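Local coordinates for protein glycoside Hydrolase (Bacteroides uniformis, PDB 5TA0) that probably hydrolyses agarose-derived galactan chains for a gut bacterium, and is caught here as a variant holding neoagarooctaose, at residues 63-77 with 404-418. Sequence-based numbering, arbitrary orientation. Where two conformers were deposited one is given.
Sequences ANKIADLRDDLIRKY and EYVYSELIKFYQLWK. With EDO (1,2-ethanediol), chain O.
Asn64 and Tyr405 form a single backbone bridge of parallel pattern, in which Tyr405 N donates to Ala63 O (2.8 Å, nearly straight) and Tyr405 O accepts from Lys65 N (2.9 Å). Beside it, Lys65 bends at chi3 and chi4 to lay CE along Val406 CG1 and bring NZ to Glu404 OE1, a salt bridge whose hydrogen bond, at 3.2 Å, is weak. Asn64 OD1 rests against Tyr405 CB, but its polar partner is Lys374, and Tyr405 OH goes to Glu376. Farther along, Tyr407, with CG anti to its carbonyl carbon (chi1 -73°), sends its hydroxyl to the anti lone pair of Asp72 OD1 (2.7 Å). Lys76 NZ meets Asp72 OD2 on its syn side, tilted from the carboxylate plane, at 2.9 Å; two donors thus grip this carboxylate and probably favour its charged form. Ile411 CG1 sits over the centre of the Tyr407 ring, while Ile411 CD1 meets Leu73 CD1 at 3.5 Å. The contact joins the two ends of the (beta/alpha)8 barrel: in the chain, helix 69-76 comes between its first two strands, 50-51 and 80-84, whereas 404-418 follows its last, 364-369. Helix 411-416 also packs on Leu490 of strand 487-495, in the beta-sandwich region. Tyr77 leans across that helix: Gln415 NE2, with the phenol oxygen in its amide plane, donates to Tyr77 OH (3.1 Å, 174°), and Lys418 CD touches Tyr77 CD1. A leucine in place of Tyr77 would probably cost Gln415 NE2 its acceptor and open a gap beside Gln415 CG. Water 4 links Tyr77 O to Tyr414 O, and two more waters join Lys76 O to Lys418 NZ.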
loop_
_atom_site.group_PDB
_atom_site.type_symbol
_atom_site.label_atom_id
_atom_site.label_comp_id
_atom_site.label_asym_id
_atom_site.label_seq_id
_atom_site.Cartn_x
_atom_site.Cartn_y
_atom_site.Cartn_z
ATOM N N ALA A 63 -18.976 -7.943 -23.604
ATOM C CA ALA A 63 -20.077 -7.781 -22.662
ATOM C C ALA A 63 -20.071 -6.461 -21.911
ATOM O O ALA A 63 -20.739 -6.368 -20.881
ATOM C CB ALA A 63 -20.122 -8.945 -21.692
ATOM N N ASN A 64 -19.390 -5.445 -22.430
ATOM C CA ASN A 64 -19.311 -4.134 -21.796
ATOM C C ASN A 64 -20.127 -3.079 -22.542
ATOM O O ASN A 64 -20.137 -3.056 -23.779
ATOM C CB ASN A 64 -17.851 -3.679 -21.708
ATOM C CG ASN A 64 -16.963 -4.710 -21.032
ATOM O OD1 ASN A 64 -17.350 -5.325 -20.053
ATOM N ND2 ASN A 64 -15.759 -4.914 -21.562
ATOM N N LYS A 65 -20.800 -2.204 -21.801
ATOM C CA LYS A 65 -21.551 -1.097 -22.424
ATOM C C LYS A 65 -20.636 -0.216 -23.275
ATOM O O LYS A 65 -21.003 0.173 -24.387
ATOM C CB LYS A 65 -22.229 -0.251 -21.365
ATOM C CG LYS A 65 -23.189 0.792 -21.924
ATOM C CD LYS A 65 -24.344 1.102 -20.969
ATOM C CE LYS A 65 -25.234 -0.108 -20.665
ATOM N NZ LYS A 65 -25.515 -1.003 -21.833
ATOM N N ILE A 66 -19.451 0.100 -22.747
ATOM C CA ILE A 66 -18.446 0.900 -23.456
ATOM C C ILE A 66 -17.659 -0.004 -24.418
ATOM O O ILE A 66 -17.056 -1.009 -24.019
ATOM C CB ILE A 66 -17.510 1.638 -22.462
ATOM C CG1 ILE A 66 -18.315 2.606 -21.581
ATOM C CG2 ILE A 66 -16.429 2.397 -23.219
ATOM C CD1 ILE A 66 -17.499 3.284 -20.510
ATOM N N ALA A 67 -17.679 0.356 -25.706
ATOM C CA ALA A 67 -17.105 -0.472 -26.750
ATOM C C ALA A 67 -15.582 -0.537 -26.646
ATOM O O ALA A 67 -15.012 -1.623 -26.737
ATOM C CB ALA A 67 -17.496 0.044 -28.126
ATOM N N ASP A 68 -14.960 0.620 -26.448
ATOM C CA ASP A 68 -13.506 0.687 -26.233
ATOM C C ASP A 68 -13.250 1.071 -24.776
ATOM O O ASP A 68 -12.995 2.226 -24.438
ATOM C CB ASP A 68 -12.811 1.638 -27.208
ATOM C CG ASP A 68 -11.293 1.502 -27.174
ATOM O OD1 ASP A 68 -10.755 0.871 -26.238
ATOM O OD2 ASP A 68 -10.616 2.033 -28.085
ATOM N N LEU A 69 -13.304 0.054 -23.924
ATOM C CA LEU A 69 -13.183 0.261 -22.496
ATOM C C LEU A 69 -11.747 0.611 -22.067
ATOM O O LEU A 69 -11.557 1.402 -21.146
ATOM C CB LEU A 69 -13.703 -0.942 -21.728
ATOM C CG LEU A 69 -13.763 -0.779 -20.208
ATOM C CD1 LEU A 69 -14.751 0.302 -19.779
ATOM C CD2 LEU A 69 -14.132 -2.109 -19.584
ATOM N N ARG A 70 -10.739 0.044 -22.734
ATOM C CA ARG A 70 -9.350 0.468 -22.461
ATOM C C ARG A 70 -9.164 1.971 -22.673
ATOM O O ARG A 70 -8.495 2.645 -21.896
ATOM C CB ARG A 70 -8.337 -0.264 -23.319
ATOM C CG ARG A 70 -8.158 -1.719 -23.001
ATOM C CD ARG A 70 -7.052 -2.329 -23.861
ATOM N NE ARG A 70 -7.027 -3.786 -23.727
ATOM C CZ ARG A 70 -7.844 -4.636 -24.332
ATOM N NH1 ARG A 70 -8.773 -4.183 -25.178
ATOM N NH2 ARG A 70 -7.746 -5.944 -24.108
ATOM N N ASP A 71 -9.719 2.509 -23.765
ATOM C CA ASP A 71 -9.568 3.931 -24.025
ATOM C C ASP A 71 -10.211 4.788 -22.941
ATOM O O ASP A 71 -9.704 5.859 -22.592
ATOM C CB ASP A 71 -10.148 4.304 -25.390
ATOM C CG ASP A 71 -9.887 5.755 -25.746
ATOM O OD1 ASP A 71 -8.714 6.121 -25.893
ATOM O OD2 ASP A 71 -10.849 6.539 -25.781
ATOM N N ASP A 72 -11.332 4.321 -22.421
ATOM C CA ASP A 72 -12.028 5.071 -21.387
ATOM C C ASP A 72 -11.306 4.971 -20.032
ATOM O O ASP A 72 -10.948 5.979 -19.413
ATOM C CB ASP A 72 -13.484 4.624 -21.278
ATOM C CG ASP A 72 -14.348 5.650 -20.553
ATOM O OD1 ASP A 72 -14.653 5.458 -19.355
ATOM O OD2 ASP A 72 -14.722 6.676 -21.172
ATOM N N LEU A 73 -11.025 3.759 -19.592
ATOM C CA LEU A 73 -10.479 3.589 -18.253
ATOM C C LEU A 73 -8.987 3.873 -18.189
ATOM O O LEU A 73 -8.535 4.643 -17.329
ATOM C CB LEU A 73 -10.782 2.190 -17.748
ATOM C CG LEU A 73 -10.368 1.852 -16.315
ATOM C CD1 LEU A 73 -10.705 2.923 -15.288
ATOM C CD2 LEU A 73 -10.976 0.499 -15.927
ATOM N N ILE A 74 -8.208 3.246 -19.060
ATOM C CA ILE A 74 -6.756 3.430 -19.010
ATOM C C ILE A 74 -6.357 4.805 -19.582
ATOM O O ILE A 74 -5.694 5.595 -18.898
ATOM C CB ILE A 74 -5.999 2.283 -19.719
ATOM C CG1 ILE A 74 -6.192 0.961 -18.971
ATOM C CG2 ILE A 74 -4.515 2.614 -19.826
ATOM C CD1 ILE A 74 -5.687 -0.250 -19.736
ATOM N N ARG A 75 -6.745 5.088 -20.821
ATOM C CA ARG A 75 -6.258 6.312 -21.465
ATOM C C ARG A 75 -6.919 7.572 -20.902
ATOM O O ARG A 75 -6.228 8.474 -20.440
ATOM C CB ARG A 75 -6.392 6.222 -22.989
ATOM C CG ARG A 75 -5.711 7.368 -23.734
ATOM C CD ARG A 75 -6.505 8.658 -23.892
ATOM N NE ARG A 75 -7.886 8.489 -24.353
ATOM C CZ ARG A 75 -8.854 9.408 -24.225
ATOM N NH1 ARG A 75 -10.083 9.148 -24.664
ATOM N NH2 ARG A 75 -8.616 10.588 -23.651
ATOM N N LYS A 76 -8.248 7.630 -20.932
ATOM C CA LYS A 76 -8.940 8.864 -20.519
ATOM C C LYS A 76 -8.691 9.216 -19.042
ATOM O O LYS A 76 -8.459 10.375 -18.716
ATOM C CB LYS A 76 -10.445 8.778 -20.787
ATOM C CG LYS A 76 -11.181 10.026 -20.337
ATOM C CD LYS A 76 -12.633 10.051 -20.775
ATOM C CE LYS A 76 -13.530 9.352 -19.780
ATOM N NZ LYS A 76 -14.953 9.428 -20.218
ATOM N N TYR A 77 -8.704 8.221 -18.155
ATOM C CA TYR A 77 -8.455 8.507 -16.737
ATOM C C TYR A 77 -6.972 8.428 -16.350
ATOM O O TYR A 77 -6.614 8.836 -15.240
ATOM C CB TYR A 77 -9.310 7.615 -15.856
ATOM C CG TYR A 77 -10.786 7.965 -15.919
ATOM C CD1 TYR A 77 -11.258 9.179 -15.418
ATOM C CD2 TYR A 77 -11.700 7.082 -16.473
ATOM C CE1 TYR A 77 -12.610 9.494 -15.498
ATOM C CE2 TYR A 77 -13.054 7.384 -16.528
ATOM C CZ TYR A 77 -13.494 8.585 -16.040
ATOM O OH TYR A 77 -14.849 8.898 -16.107
ATOM N N GLU A 404 -25.337 -5.992 -19.607
ATOM C CA GLU A 404 -23.971 -5.619 -19.940
ATOM C C GLU A 404 -23.287 -4.979 -18.750
ATOM O O GLU A 404 -23.923 -4.422 -17.863
ATOM C CB GLU A 404 -23.956 -4.633 -21.100
ATOM C CG GLU A 404 -24.548 -5.192 -22.382
ATOM C CD GLU A 404 -24.044 -4.467 -23.609
ATOM O OE1 GLU A 404 -24.307 -3.239 -23.715
ATOM O OE2 GLU A 404 -23.378 -5.132 -24.436
ATOM N N TYR A 405 -21.959 -5.016 -18.773
ATOM C CA TYR A 405 -21.182 -4.419 -17.700
ATOM C C TYR A 405 -21.075 -2.901 -17.819
ATOM O O TYR A 405 -20.864 -2.352 -18.907
ATOM C CB TYR A 405 -19.772 -5.019 -17.692
ATOM C CG TYR A 405 -19.674 -6.380 -17.071
ATOM C CD1 TYR A 405 -19.767 -7.539 -17.820
ATOM C CD2 TYR A 405 -19.458 -6.507 -15.707
ATOM C CE1 TYR A 405 -19.638 -8.788 -17.233
ATOM C CE2 TYR A 405 -19.325 -7.742 -15.111
ATOM C CZ TYR A 405 -19.397 -8.885 -15.873
ATOM O OH TYR A 405 -19.253 -10.100 -15.292
ATOM N N VAL A 406 -21.177 -2.247 -16.676
ATOM C CA VAL A 406 -21.002 -0.814 -16.513
ATOM C C VAL A 406 -20.047 -0.601 -15.319
ATOM O O VAL A 406 -19.794 -1.520 -14.554
ATOM C CB VAL A 406 -22.340 -0.115 -16.228
ATOM C CG1 VAL A 406 -23.281 -0.297 -17.413
ATOM C CG2 VAL A 406 -23.007 -0.606 -14.935
ATOM N N TYR A 407 -19.550 0.612 -15.132
ATOM C CA TYR A 407 -18.663 0.861 -13.984
ATOM C C TYR A 407 -19.392 0.637 -12.677
ATOM O O TYR A 407 -20.562 1.020 -12.519
ATOM C CB TYR A 407 -18.111 2.275 -13.989
ATOM C CG TYR A 407 -17.058 2.541 -15.043
ATOM C CD1 TYR A 407 -15.910 1.751 -15.130
ATOM C CD2 TYR A 407 -17.178 3.613 -15.912
ATOM C CE1 TYR A 407 -14.935 2.008 -16.076
ATOM C CE2 TYR A 407 -16.207 3.873 -16.873
ATOM C CZ TYR A 407 -15.080 3.070 -16.950
ATOM O OH TYR A 407 -14.090 3.306 -17.893
ATOM N N SER A 408 -18.708 -0.005 -11.731
ATOM C CA SER A 408 -19.103 0.006 -10.338
ATOM C C SER A 408 -18.829 1.388 -9.758
ATOM O O SER A 408 -18.330 2.279 -10.464
ATOM C CB SER A 408 -18.338 -1.042 -9.556
ATOM O OG SER A 408 -16.986 -0.598 -9.343
ATOM N N GLU A 409 -19.066 1.586 -8.462
ATOM C CA GLU A 409 -18.749 2.867 -7.862
ATOM C C GLU A 409 -17.247 3.052 -7.648
ATOM O O GLU A 409 -16.821 4.164 -7.375
ATOM C CB GLU A 409 -19.502 3.085 -6.551
ATOM C CG GLU A 409 -21.028 3.035 -6.719
ATOM C CD GLU A 409 -21.507 4.025 -7.749
ATOM O OE1 GLU A 409 -21.187 5.218 -7.614
ATOM O OE2 GLU A 409 -22.121 3.617 -8.767
ATOM N N LEU A 410 -16.455 1.993 -7.829
ATOM C CA LEU A 410 -15.002 2.157 -7.666
ATOM C C LEU A 410 -14.394 3.080 -8.720
ATOM O O LEU A 410 -13.311 3.644 -8.494
ATOM C CB LEU A 410 -14.310 0.789 -7.652
ATOM C CG LEU A 410 -14.784 -0.198 -6.573
ATOM C CD1 LEU A 410 -13.995 -1.494 -6.601
ATOM C CD2 LEU A 410 -14.751 0.393 -5.171
ATOM N N ILE A 411 -15.092 3.320 -9.834
ATOM C CA ILE A 411 -14.602 4.291 -10.815
ATOM C C ILE A 411 -14.466 5.684 -10.209
ATOM O O ILE A 411 -13.662 6.503 -10.677
ATOM C CB ILE A 411 -15.483 4.318 -12.095
ATOM C CG1 ILE A 411 -14.785 5.031 -13.257
ATOM C CG2 ILE A 411 -16.849 4.986 -11.858
ATOM C CD1 ILE A 411 -13.458 4.445 -13.692
ATOM N N LYS A 412 -15.242 5.975 -9.173
ATOM C CA LYS A 412 -15.193 7.294 -8.536
ATOM C C LYS A 412 -13.815 7.610 -7.964
ATOM O O LYS A 412 -13.443 8.776 -7.888
ATOM C CB LYS A 412 -16.276 7.460 -7.466
ATOM C CG LYS A 412 -17.662 7.635 -8.064
ATOM C CD LYS A 412 -18.737 7.671 -7.000
ATOM C CE LYS A 412 -20.026 8.300 -7.496
ATOM N NZ LYS A 412 -20.643 7.626 -8.643
ATOM N N PHE A 413 -13.050 6.589 -7.563
ATOM C CA PHE A 413 -11.660 6.829 -7.138
ATOM C C PHE A 413 -10.829 7.441 -8.274
ATOM O O PHE A 413 -10.118 8.409 -8.074
ATOM C CB PHE A 413 -11.018 5.520 -6.670
ATOM C CG PHE A 413 -9.546 5.636 -6.359
ATOM C CD1 PHE A 413 -9.097 6.111 -5.141
ATOM C CD2 PHE A 413 -8.608 5.275 -7.305
ATOM C CE1 PHE A 413 -7.750 6.240 -4.888
ATOM C CE2 PHE A 413 -7.246 5.386 -7.050
ATOM C CZ PHE A 413 -6.827 5.865 -5.837
ATOM N N TYR A 414 -10.948 6.873 -9.468
ATOM C CA TYR A 414 -10.150 7.325 -10.608
ATOM C C TYR A 414 -10.652 8.661 -11.155
ATOM O O TYR A 414 -9.874 9.452 -11.666
ATOM C CB TYR A 414 -10.048 6.210 -11.677
ATOM C CG TYR A 414 -9.459 4.972 -11.046
ATOM C CD1 TYR A 414 -10.266 3.963 -10.524
ATOM C CD2 TYR A 414 -8.088 4.857 -10.867
ATOM C CE1 TYR A 414 -9.718 2.861 -9.879
ATOM C CE2 TYR A 414 -7.511 3.763 -10.230
ATOM C CZ TYR A 414 -8.330 2.763 -9.722
ATOM O OH TYR A 414 -7.815 1.685 -9.031
ATOM N N GLN A 415 -11.953 8.931 -10.999
ATOM C CA GLN A 415 -12.511 10.228 -11.316
ATOM C C GLN A 415 -11.998 11.286 -10.342
ATOM O O GLN A 415 -11.604 12.397 -10.743
ATOM C CB GLN A 415 -14.052 10.163 -11.320
ATOM C CG GLN A 415 -14.572 9.345 -12.478
ATOM C CD GLN A 415 -16.023 8.941 -12.378
ATOM O OE1 GLN A 415 -16.595 8.821 -11.304
ATOM N NE2 GLN A 415 -16.608 8.679 -13.536
ATOM N N LEU A 416 -11.933 10.944 -9.072
ATOM C CA LEU A 416 -11.455 11.868 -8.055
ATOM C C LEU A 416 -10.000 12.269 -8.294
ATOM O O LEU A 416 -9.652 13.441 -8.156
ATOM C CB LEU A 416 -11.612 11.253 -6.665
ATOM C CG LEU A 416 -11.095 12.007 -5.451
ATOM C CD1 LEU A 416 -11.871 13.292 -5.239
ATOM C CD2 LEU A 416 -11.170 11.123 -4.221
ATOM N N TRP A 417 -9.169 11.284 -8.635
ATOM C CA TRP A 417 -7.724 11.501 -8.798
ATOM C C TRP A 417 -7.326 11.845 -10.231
ATOM O O TRP A 417 -6.141 11.936 -10.548
ATOM C CB TRP A 417 -6.950 10.255 -8.291
ATOM C CG TRP A 417 -6.945 10.175 -6.792
ATOM C CD1 TRP A 417 -7.907 9.585 -5.981
ATOM C CD2 TRP A 417 -5.968 10.725 -5.892
ATOM N NE1 TRP A 417 -7.580 9.751 -4.674
ATOM C CE2 TRP A 417 -6.398 10.447 -4.586
ATOM C CE3 TRP A 417 -4.767 11.424 -6.066
ATOM C CZ2 TRP A 417 -5.657 10.830 -3.459
ATOM C CZ3 TRP A 417 -4.036 11.783 -4.953
ATOM C CH2 TRP A 417 -4.476 11.504 -3.677
ATOM N N LYS A 418 -8.294 12.044 -11.128
ATOM C CA LYS A 418 -8.000 12.385 -12.527
ATOM C C LYS A 418 -7.114 13.649 -12.575
ATOM O O LYS A 418 -7.312 14.589 -11.804
ATOM C CB LYS A 418 -9.305 12.598 -13.311
ATOM C CG LYS A 418 -9.140 12.651 -14.807
ATOM C CD LYS A 418 -10.458 12.949 -15.500
ATOM C CE LYS A 418 -10.384 12.808 -17.004
ATOM N NZ LYS A 418 -9.513 13.835 -17.643
HETATM C C1 EDO O . -10.228 1.470 -6.444
HETATM O O1 EDO O . -9.050 2.211 -6.334
HETATM C C2 EDO O . -11.009 1.856 -5.212
HETATM O O2 EDO O . -10.649 0.884 -4.236
HETATM O O HOH W 1 -18.742 -0.715 -19.956
HETATM O O HOH W 2 -6.847 12.422 -17.652
HETATM O O HOH W 3 -9.088 12.808 -20.330
HETATM O O HOH W 4 -7.252 8.941 -12.474
#